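Haloacid dehalogenase domain protein hydrolase (Planctomyces limnophilus, PDB 4OVY) is probably a metal-dependent hydrolase of the haloacid dehalogenase superfamily, possibly a phosphatase, and holds a calcium ion in the crystal. Local coordinates at residues Ile16-Thr24 against Leu146-Phe155. Numbering follows the deposited sequence.
Sequences ILEYVKSVT and LLAFLRQHEF
Ile16, branched at CB, sets its CG2 against Leu146 CD1, 3.7 Å apart. One position on, Leu17 is long enough to bring CD2 to within 3.7 Å of CZ of Phe149, whose broad ring can meet Leu17 and Val20 together. Val20, slim and branched, suits the middle: both methyls press on Phe149 CE2, CG2 going on to Leu150 CD2 (3.6 Å) and CG1, anti to the backbone N (chi1 171°), to one face of the His153 ring in a CH-pi contact, 4.0 Å from its centroid. His153 offers both this flat face and a donor, ND1, which fixes the ring by a nearly straight, in-plane hydrogen bond to Phe149 O (2.9 Å, 167°). With an alanine at His153, Val20 CG1 would probably lose the imidazole face and Phe149 O this side-chain donor. Val23, compact, fits CG2 against Phe155 CZ. Thr24 serves twice: OG1 returns to Val20 O (2.7 Å), while CG2 rests against His153 O and Phe155 CE1. Phe155 N closes the Schellman motif, bonding to Leu150 O, with Glu154 as C-prime. Helices 16-24 and 146-152 run nearly parallel (16°), Leu146 and Leu150 also packing on strand 38-41 and Ile16 on strand 253-260, over the HAD fold's central sheet.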
ATOM      1  N   ILE A  16     -21.763  -0.925  16.601  1.00 22.08           N
ATOM      2  CA  ILE A  16     -21.247  -0.109  15.513  1.00 20.82           C
ATOM      3  C   ILE A  16     -21.584   1.361  15.742  1.00 20.72           C
ATOM      4  O   ILE A  16     -20.696   2.211  15.698  1.00 19.71           O
ATOM      5  CB  ILE A  16     -21.772  -0.571  14.140  1.00 22.04           C
ATOM      6  CG1 ILE A  16     -21.152  -1.922  13.778  1.00 22.24           C
ATOM      7  CG2 ILE A  16     -21.444   0.460  13.065  1.00 22.65           C
ATOM      8  CD1 ILE A  16     -21.850  -2.629  12.640  1.00 23.13           C
ATOM      9  N   LEU A  17     -22.856   1.648  16.008  1.00 20.64           N
ATOM     10  CA  LEU A  17     -23.294   3.035  16.189  1.00 21.93           C
ATOM     11  C   LEU A  17     -22.606   3.686  17.389  1.00 20.76           C
ATOM     12  O   LEU A  17     -22.139   4.816  17.293  1.00 22.05           O
ATOM     13  CB  LEU A  17     -24.819   3.114  16.326  1.00 22.32           C
ATOM     14  CG  LEU A  17     -25.629   2.700  15.091  1.00 25.46           C
ATOM     15  CD1 LEU A  17     -27.103   2.599  15.447  1.00 25.59           C
ATOM     16  CD2 LEU A  17     -25.421   3.657  13.922  1.00 26.45           C
ATOM     17  N   GLU A  18     -22.534   2.955  18.503  1.00 21.45           N
ATOM     18  CA  GLU A  18     -21.906   3.440  19.738  1.00 22.16           C
ATOM     19  C   GLU A  18     -20.418   3.731  19.530  1.00 20.28           C
ATOM     20  O   GLU A  18     -19.908   4.786  19.930  1.00 20.50           O
ATOM     21  CB  GLU A  18     -22.083   2.400  20.857  1.00 26.63           C
ATOM     22  CG  GLU A  18     -21.594   2.823  22.239  1.00 33.26           C
ATOM     23  CD  GLU A  18     -22.217   1.990  23.362  1.00 47.03           C
ATOM     24  OE1 GLU A  18     -22.264   0.743  23.219  1.00 55.25           O
ATOM     25  OE2 GLU A  18     -22.668   2.578  24.386  1.00 48.42           O
ATOM     26  N   TYR A  19     -19.728   2.789  18.905  1.00 19.37           N
ATOM     27  CA  TYR A  19     -18.293   2.914  18.691  1.00 20.46           C
ATOM     28  C   TYR A  19     -17.961   4.067  17.745  1.00 20.58           C
ATOM     29  O   TYR A  19     -17.086   4.887  18.037  1.00 19.82           O
ATOM     30  CB  TYR A  19     -17.730   1.604  18.149  1.00 20.27           C
ATOM     31  CG  TYR A  19     -16.230   1.605  18.032  1.00 19.87           C
ATOM     32  CD1 TYR A  19     -15.434   1.487  19.165  1.00 21.96           C
ATOM     33  CD2 TYR A  19     -15.605   1.714  16.794  1.00 22.23           C
ATOM     34  CE1 TYR A  19     -14.052   1.478  19.072  1.00 23.25           C
ATOM     35  CE2 TYR A  19     -14.215   1.705  16.687  1.00 21.94           C
ATOM     36  CZ  TYR A  19     -13.447   1.592  17.830  1.00 21.32           C
ATOM     37  OH  TYR A  19     -12.075   1.587  17.744  1.00 23.61           O
ATOM     38  N   VAL A  20     -18.662   4.139  16.619  1.00 20.08           N
ATOM     39  CA  VAL A  20     -18.408   5.209  15.661  1.00 22.34           C
ATOM     40  C   VAL A  20     -18.678   6.574  16.305  1.00 21.55           C
ATOM     41  O   VAL A  20     -17.891   7.502  16.149  1.00 22.53           O
ATOM     42  CB  VAL A  20     -19.211   5.021  14.361  1.00 22.21           C
ATOM     43  CG1 VAL A  20     -19.101   6.256  13.470  1.00 22.75           C
ATOM     44  CG2 VAL A  20     -18.701   3.783  13.622  1.00 25.12           C
ATOM     45  N   LYS A  21     -19.770   6.689  17.049  1.00 21.90           N
ATOM     46  CA  LYS A  21     -20.057   7.931  17.763  1.00 22.42           C
ATOM     47  C   LYS A  21     -18.937   8.286  18.733  1.00 22.53           C
ATOM     48  O   LYS A  21     -18.488   9.432  18.795  1.00 22.89           O
ATOM     49  CB  LYS A  21     -21.365   7.820  18.534  1.00 25.37           C
ATOM     50  CG  LYS A  21     -21.851   9.156  19.084  1.00 29.48           C
ATOM     51  CD  LYS A  21     -23.292   9.071  19.548  1.00 33.38           C
ATOM     52  CE  LYS A  21     -24.270   8.834  18.400  1.00 38.94           C
ATOM     53  NZ  LYS A  21     -24.205   9.898  17.361  1.00 43.92           N
ATOM     54  N   SER A  22     -18.484   7.287  19.482  1.00 22.14           N
ATOM     55  CA  SER A  22     -17.491   7.494  20.524  1.00 23.43           C
ATOM     56  C   SER A  22     -16.141   7.939  19.961  1.00 23.38           C
ATOM     57  O   SER A  22     -15.490   8.818  20.527  1.00 22.57           O
ATOM     58  CB  SER A  22     -17.318   6.213  21.330  1.00 27.03           C
ATOM     59  OG  SER A  22     -16.391   6.411  22.375  1.00 35.78           O
ATOM     60  N   VAL A  23     -15.724   7.350  18.844  1.00 21.91           N
ATOM     61  CA  VAL A  23     -14.415   7.683  18.292  1.00 21.87           C
ATOM     62  C   VAL A  23     -14.409   8.920  17.381  1.00 21.44           C
ATOM     63  O   VAL A  23     -13.344   9.412  17.031  1.00 21.73           O
ATOM     64  CB  VAL A  23     -13.759   6.485  17.564  1.00 24.14           C
ATOM     65  CG1 VAL A  23     -13.654   5.280  18.493  1.00 25.96           C
ATOM     66  CG2 VAL A  23     -14.479   6.152  16.264  1.00 26.05           C
ATOM     67  N   THR A  24     -15.576   9.438  17.009  1.00 21.23           N
ATOM     68  CA  THR A  24     -15.616  10.584  16.095  1.00 23.64           C
ATOM     69  C   THR A  24     -16.183  11.868  16.686  1.00 24.11           C
ATOM     70  O   THR A  24     -16.275  12.878  15.979  1.00 27.85           O
ATOM     71  CB  THR A  24     -16.397  10.259  14.811  1.00 23.29           C
ATOM     72  OG1 THR A  24     -17.778  10.019  15.119  1.00 24.04           O
ATOM     73  CG2 THR A  24     -15.784   9.047  14.114  1.00 23.79           C
ATOM     74  N   LEU A 146     -22.867   0.010   5.700  1.00 21.63           N
ATOM     75  CA  LEU A 146     -21.828   0.177   6.714  1.00 19.91           C
ATOM     76  C   LEU A 146     -20.618   0.910   6.150  1.00 18.73           C
ATOM     77  O   LEU A 146     -20.107   1.830   6.777  1.00 18.14           O
ATOM     78  CB  LEU A 146     -21.421  -1.180   7.301  1.00 18.94           C
ATOM     79  CG  LEU A 146     -20.287  -1.158   8.327  1.00 20.02           C
ATOM     80  CD1 LEU A 146     -20.606  -0.233   9.501  1.00 20.34           C
ATOM     81  CD2 LEU A 146     -20.040  -2.571   8.816  1.00 19.37           C
ATOM     82  N   LEU A 147     -20.171   0.511   4.961  1.00 19.13           N
ATOM     83  CA  LEU A 147     -19.065   1.206   4.289  1.00 19.37           C
ATOM     84  C   LEU A 147     -19.342   2.710   4.109  1.00 18.53           C
ATOM     85  O   LEU A 147     -18.492   3.542   4.426  1.00 19.30           O
ATOM     86  CB  LEU A 147     -18.777   0.566   2.932  1.00 20.78           C
ATOM     87  CG  LEU A 147     -18.105  -0.809   2.966  1.00 20.89           C
ATOM     88  CD1 LEU A 147     -18.212  -1.456   1.595  1.00 19.59           C
ATOM     89  CD2 LEU A 147     -16.653  -0.710   3.410  1.00 21.17           C
ATOM     90  N   ALA A 148     -20.532   3.047   3.614  1.00 19.16           N
ATOM     91  CA  ALA A 148     -20.918   4.448   3.413  1.00 23.16           C
ATOM     92  C   ALA A 148     -20.965   5.221   4.733  1.00 21.95           C
ATOM     93  O   ALA A 148     -20.495   6.355   4.817  1.00 22.16           O
ATOM     94  CB  ALA A 148     -22.273   4.534   2.711  1.00 25.52           C
ATOM     95  N   PHE A 149     -21.540   4.591   5.753  1.00 22.86           N
ATOM     96  CA  PHE A 149     -21.673   5.183   7.080  1.00 23.25           C
ATOM     97  C   PHE A 149     -20.297   5.530   7.654  1.00 21.82           C
ATOM     98  O   PHE A 149     -20.080   6.621   8.172  1.00 21.17           O
ATOM     99  CB  PHE A 149     -22.408   4.205   8.002  1.00 23.91           C
ATOM    100  CG  PHE A 149     -22.512   4.661   9.433  1.00 25.22           C
ATOM    101  CD1 PHE A 149     -23.319   5.741   9.776  1.00 26.87           C
ATOM    102  CD2 PHE A 149     -21.838   3.989  10.441  1.00 25.02           C
ATOM    103  CE1 PHE A 149     -23.433   6.153  11.098  1.00 29.33           C
ATOM    104  CE2 PHE A 149     -21.944   4.403  11.767  1.00 27.21           C
ATOM    105  CZ  PHE A 149     -22.743   5.487  12.096  1.00 26.73           C
ATOM    106  N   LEU A 150     -19.370   4.590   7.555  1.00 21.60           N
ATOM    107  CA  LEU A 150     -18.010   4.808   8.043  1.00 21.54           C
ATOM    108  C   LEU A 150     -17.303   5.920   7.267  1.00 19.26           C
ATOM    109  O   LEU A 150     -16.654   6.785   7.859  1.00 18.95           O
ATOM    110  CB  LEU A 150     -17.213   3.504   7.982  1.00 21.04           C
ATOM    111  CG  LEU A 150     -17.718   2.422   8.947  1.00 22.22           C
ATOM    112  CD1 LEU A 150     -17.133   1.062   8.605  1.00 21.67           C
ATOM    113  CD2 LEU A 150     -17.419   2.790  10.395  1.00 23.91           C
ATOM    114  N   ARG A 151     -17.436   5.916   5.948  1.00 20.86           N
ATOM    115  CA  ARG A 151     -16.818   6.969   5.135  1.00 22.35           C
ATOM    116  C   ARG A 151     -17.432   8.346   5.424  1.00 22.96           C
ATOM    117  O   ARG A 151     -16.725   9.346   5.441  1.00 21.15           O
ATOM    118  CB  ARG A 151     -16.857   6.611   3.649  1.00 24.20           C
ATOM    119  CG  ARG A 151     -15.902   5.467   3.307  1.00 24.87           C
ATOM    120  CD  ARG A 151     -15.705   5.307   1.807  1.00 27.55           C
ATOM    121  NE  ARG A 151     -16.925   4.873   1.134  1.00 27.76           N
ATOM    122  CZ  ARG A 151     -17.179   3.638   0.683  1.00 25.60           C
ATOM    123  NH1 ARG A 151     -18.338   3.398   0.097  1.00 24.82           N
ATOM    124  NH2 ARG A 151     -16.305   2.638   0.809  1.00 22.24           N
ATOM    125  N   GLN A 152     -18.731   8.389   5.696  1.00 25.22           N
ATOM    126  CA  GLN A 152     -19.387   9.638   6.119  1.00 26.59           C
ATOM    127  C   GLN A 152     -18.795  10.193   7.413  1.00 25.08           C
ATOM    128  O   GLN A 152     -18.811  11.399   7.630  1.00 25.61           O
ATOM    129  CB  GLN A 152     -20.895   9.436   6.274  1.00 30.84           C
ATOM    130  CG  GLN A 152     -21.638   9.312   4.947  1.00 37.60           C
ATOM    131  CD  GLN A 152     -23.034   8.716   5.097  1.00 47.39           C
ATOM    132  OE1 GLN A 152     -23.581   8.632   6.202  1.00 53.12           O
ATOM    133  NE2 GLN A 152     -23.617   8.297   3.978  1.00 51.99           N
ATOM    134  N   HIS A 153     -18.260   9.315   8.261  1.00 22.52           N
ATOM    135  CA  HIS A 153     -17.605   9.715   9.499  1.00 24.66           C
ATOM    136  C   HIS A 153     -16.080   9.742   9.386  1.00 22.95           C
ATOM    137  O   HIS A 153     -15.371   9.675  10.395  1.00 21.33           O
ATOM    138  CB  HIS A 153     -18.077   8.809  10.638  1.00 24.68           C
ATOM    139  CG  HIS A 153     -19.504   9.041  11.006  1.00 28.49           C
ATOM    140  ND1 HIS A 153     -20.553   8.538  10.268  1.00 29.35           N
ATOM    141  CD2 HIS A 153     -20.059   9.766  12.005  1.00 30.27           C
ATOM    142  CE1 HIS A 153     -21.694   8.924  10.812  1.00 31.67           C
ATOM    143  NE2 HIS A 153     -21.420   9.667  11.868  1.00 33.99           N
ATOM    144  N   GLU A 154     -15.604   9.864   8.145  1.00 21.91           N
ATOM    145  CA  GLU A 154     -14.195  10.098   7.817  1.00 23.96           C
ATOM    146  C   GLU A 154     -13.277   8.913   8.132  1.00 21.97           C
ATOM    147  O   GLU A 154     -12.091   9.102   8.361  1.00 22.96           O
ATOM    148  CB  GLU A 154     -13.691  11.408   8.448  1.00 26.62           C
ATOM    149  CG  GLU A 154     -14.557  12.621   8.086  1.00 31.07           C
ATOM    150  CD  GLU A 154     -13.895  13.953   8.420  1.00 36.86           C
ATOM    151  OE1 GLU A 154     -12.985  14.379   7.675  1.00 42.39           O
ATOM    152  OE2 GLU A 154     -14.295  14.588   9.423  1.00 44.88           O
ATOM    153  N   PHE A 155     -13.818   7.695   8.112  1.00 21.22           N
ATOM    154  CA  PHE A 155     -12.981   6.486   8.120  1.00 22.04           C
ATOM    155  C   PHE A 155     -12.479   6.217   6.717  1.00 21.49           C
ATOM    156  O   PHE A 155     -13.184   6.497   5.751  1.00 20.70           O
ATOM    157  CB  PHE A 155     -13.765   5.240   8.542  1.00 23.30           C
ATOM    158  CG  PHE A 155     -14.006   5.127  10.013  1.00 23.96           C
ATOM    159  CD1 PHE A 155     -14.901   5.969  10.651  1.00 23.22           C
ATOM    160  CD2 PHE A 155     -13.362   4.148  10.762  1.00 23.94           C
ATOM    161  CE1 PHE A 155     -15.133   5.858  12.008  1.00 23.76           C
ATOM    162  CE2 PHE A 155     -13.593   4.029  12.123  1.00 25.49           C
ATOM    163  CZ  PHE A 155     -14.474   4.889  12.747  1.00 24.80           C
TER